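Local atomic coordinates of coenzyme Q-binding protein COQ10 START domain-containing protein (Deinococcus radiodurans R1, PDB entry 3GGN), a protein that is of unknown function but, through this START-like domain of a longer chain in the polyketide cyclase and lipid transport family, probably binds a hydrophobic ligand. Residues B[21-26]-B[31-36]. Numbering follows the deposited sequence.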
# COMPACT_ATOMS: atom_id res chain seq x y z
N ALA B 21 -9.67 -7.03 -11.99
CA ALA B 21 -10.06 -5.62 -12.16
C ALA B 21 -9.02 -4.64 -11.63
O ALA B 21 -8.76 -3.61 -12.25
CB ALA B 21 -11.40 -5.37 -11.50
N VAL B 22 -8.43 -4.96 -10.48
CA VAL B 22 -7.42 -4.08 -9.90
C VAL B 22 -6.19 -4.07 -10.80
O VAL B 22 -5.73 -3.02 -11.23
CB VAL B 22 -7.01 -4.54 -8.48
CG1 VAL B 22 -5.93 -3.63 -7.92
CG2 VAL B 22 -8.23 -4.53 -7.55
N TRP B 23 -5.67 -5.26 -11.09
CA TRP B 23 -4.48 -5.39 -11.94
C TRP B 23 -4.63 -4.79 -13.34
O TRP B 23 -3.67 -4.25 -13.88
CB TRP B 23 -4.07 -6.86 -12.07
CG TRP B 23 -3.46 -7.39 -10.82
CD1 TRP B 23 -4.11 -7.77 -9.68
CD2 TRP B 23 -2.06 -7.53 -10.54
NE1 TRP B 23 -3.21 -8.13 -8.71
CE2 TRP B 23 -1.94 -7.99 -9.21
CE3 TRP B 23 -0.90 -7.31 -11.29
CZ2 TRP B 23 -0.70 -8.24 -8.61
CZ3 TRP B 23 0.34 -7.55 -10.69
CH2 TRP B 23 0.42 -8.01 -9.36
N ARG B 24 -5.82 -4.88 -13.91
CA ARG B 24 -6.07 -4.36 -15.25
C ARG B 24 -5.96 -2.83 -15.33
O ARG B 24 -5.77 -2.27 -16.41
CB ARG B 24 -7.45 -4.81 -15.77
CG ARG B 24 -7.72 -4.44 -17.23
CD ARG B 24 -6.72 -5.13 -18.17
NE ARG B 24 -6.88 -4.77 -19.59
CZ ARG B 24 -6.52 -3.61 -20.13
NH1 ARG B 24 -5.98 -2.65 -19.38
NH2 ARG B 24 -6.68 -3.41 -21.43
N ASP B 25 -6.10 -2.17 -14.18
CA ASP B 25 -5.99 -0.71 -14.10
C ASP B 25 -4.49 -0.42 -14.11
O ASP B 25 -3.87 -0.26 -13.06
CB ASP B 25 -6.66 -0.22 -12.81
CG ASP B 25 -6.29 1.21 -12.45
OD1 ASP B 25 -6.03 2.02 -13.37
OD2 ASP B 25 -6.26 1.54 -11.25
N LEU B 26 -3.92 -0.35 -15.31
CA LEU B 26 -2.49 -0.15 -15.46
C LEU B 26 -1.86 0.99 -14.66
O LEU B 26 -0.86 0.79 -13.98
CB LEU B 26 -2.13 -0.03 -16.95
CG LEU B 26 -2.62 -1.18 -17.85
CD1 LEU B 26 -2.07 -1.01 -19.26
CD2 LEU B 26 -2.18 -2.52 -17.27
N LEU B 31 1.13 0.71 -7.37
CA LEU B 31 0.70 0.48 -6.00
C LEU B 31 0.84 -1.02 -5.72
O LEU B 31 1.16 -1.43 -4.60
CB LEU B 31 -0.76 0.92 -5.82
CG LEU B 31 -1.04 2.42 -5.94
CD1 LEU B 31 -2.53 2.68 -6.15
CD2 LEU B 31 -0.54 3.14 -4.69
N LEU B 32 0.62 -1.82 -6.75
CA LEU B 32 0.73 -3.28 -6.65
C LEU B 32 2.18 -3.73 -6.76
O LEU B 32 2.64 -4.54 -5.96
CB LEU B 32 -0.10 -3.95 -7.76
CG LEU B 32 -1.61 -3.71 -7.77
CD1 LEU B 32 -2.24 -4.39 -8.98
CD2 LEU B 32 -2.21 -4.23 -6.48
N MET B 33 2.89 -3.22 -7.76
CA MET B 33 4.30 -3.56 -7.97
C MET B 33 5.11 -2.31 -7.62
O MET B 33 5.24 -1.39 -8.42
CB MET B 33 4.54 -3.95 -9.43
CG MET B 33 3.54 -4.94 -9.98
SD MET B 33 4.02 -5.71 -11.53
CE MET B 33 4.11 -7.37 -11.00
N THR B 34 5.65 -2.28 -6.41
CA THR B 34 6.38 -1.12 -5.92
C THR B 34 7.68 -0.74 -6.62
O THR B 34 8.16 0.38 -6.45
CB THR B 34 6.62 -1.23 -4.41
OG1 THR B 34 7.37 -2.42 -4.12
CG2 THR B 34 5.29 -1.30 -3.68
N HIS B 35 8.25 -1.64 -7.41
CA HIS B 35 9.49 -1.30 -8.12
C HIS B 35 9.22 -0.35 -9.28
O HIS B 35 10.14 0.28 -9.81
CB HIS B 35 10.20 -2.56 -8.63
CG HIS B 35 9.33 -3.45 -9.48
ND1 HIS B 35 8.21 -4.09 -8.98
CD2 HIS B 35 9.43 -3.82 -10.78
CE1 HIS B 35 7.67 -4.82 -9.94
NE2 HIS B 35 8.39 -4.68 -11.04
N LEU B 36 7.95 -0.23 -9.66
CA LEU B 36 7.56 0.65 -10.76
C LEU B 36 7.24 2.04 -10.26
O LEU B 36 6.68 2.21 -9.18
CB LEU B 36 6.33 0.08 -11.47
CG LEU B 36 6.47 -1.29 -12.14
CD1 LEU B 36 5.13 -1.67 -12.77
CD2 LEU B 36 7.57 -1.25 -13.20
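Leu32 sets its CD1 methyl over one face of the Trp23 indole, and round this pairing the end of helix 16-24 meets the short, weakly bonded helix 29-32 in the START-like (Bet v 1-like) helix-grip domain of a longer protein. In this fold a curved antiparallel sheet wraps a long C-terminal helix, here 130-146, while helices 16-24 and 29-32 link the first two strands. The contact illustrates how a broad aromatic plate can take different neighbours on its face and at its rim. CD1 of Leu32 stands 3.5 Å from the centroid of the five-membered ring of Trp23, only 11° off the ring normal, which makes a well-centred CH-pi contact. With chi1 at -62°, CG of Leu32 lies opposite its own carbonyl carbon, which brings the CD1 methyl over the indole. Both methyls of that branch also meet Val22: CG1 of Val22 is 3.9 Å from Leu32 CD1, and a chi1 of 178° sets this CG1 anti to the Val22 backbone N. Met33, from the loop that follows helix 29-32, comes to the six-membered ring instead, at its edge. The thioether bends at chi3, and its sulfur lies obliquely to the ring, with SD 5.5 Å from the centroid of the Trp23 six-membered ring, a Met-aromatic contact. Phe140 of the long helix and Phe93 of strand 86-95 add edge-to-face stacks to Trp23, and Val106 touches both Trp23 and Met33, so these two residues lie in the packing between helices and sheet. Without the indole, as with an alanine here, Leu32 CD1 is likely to lose the face it rests on, and Met33 the edge beside it. No hydrogen bond joins the two segments; at the indole rim, in the ring plane, the terminal methyl CE of Met33 rests 3.8 Å from Trp23 CZ3.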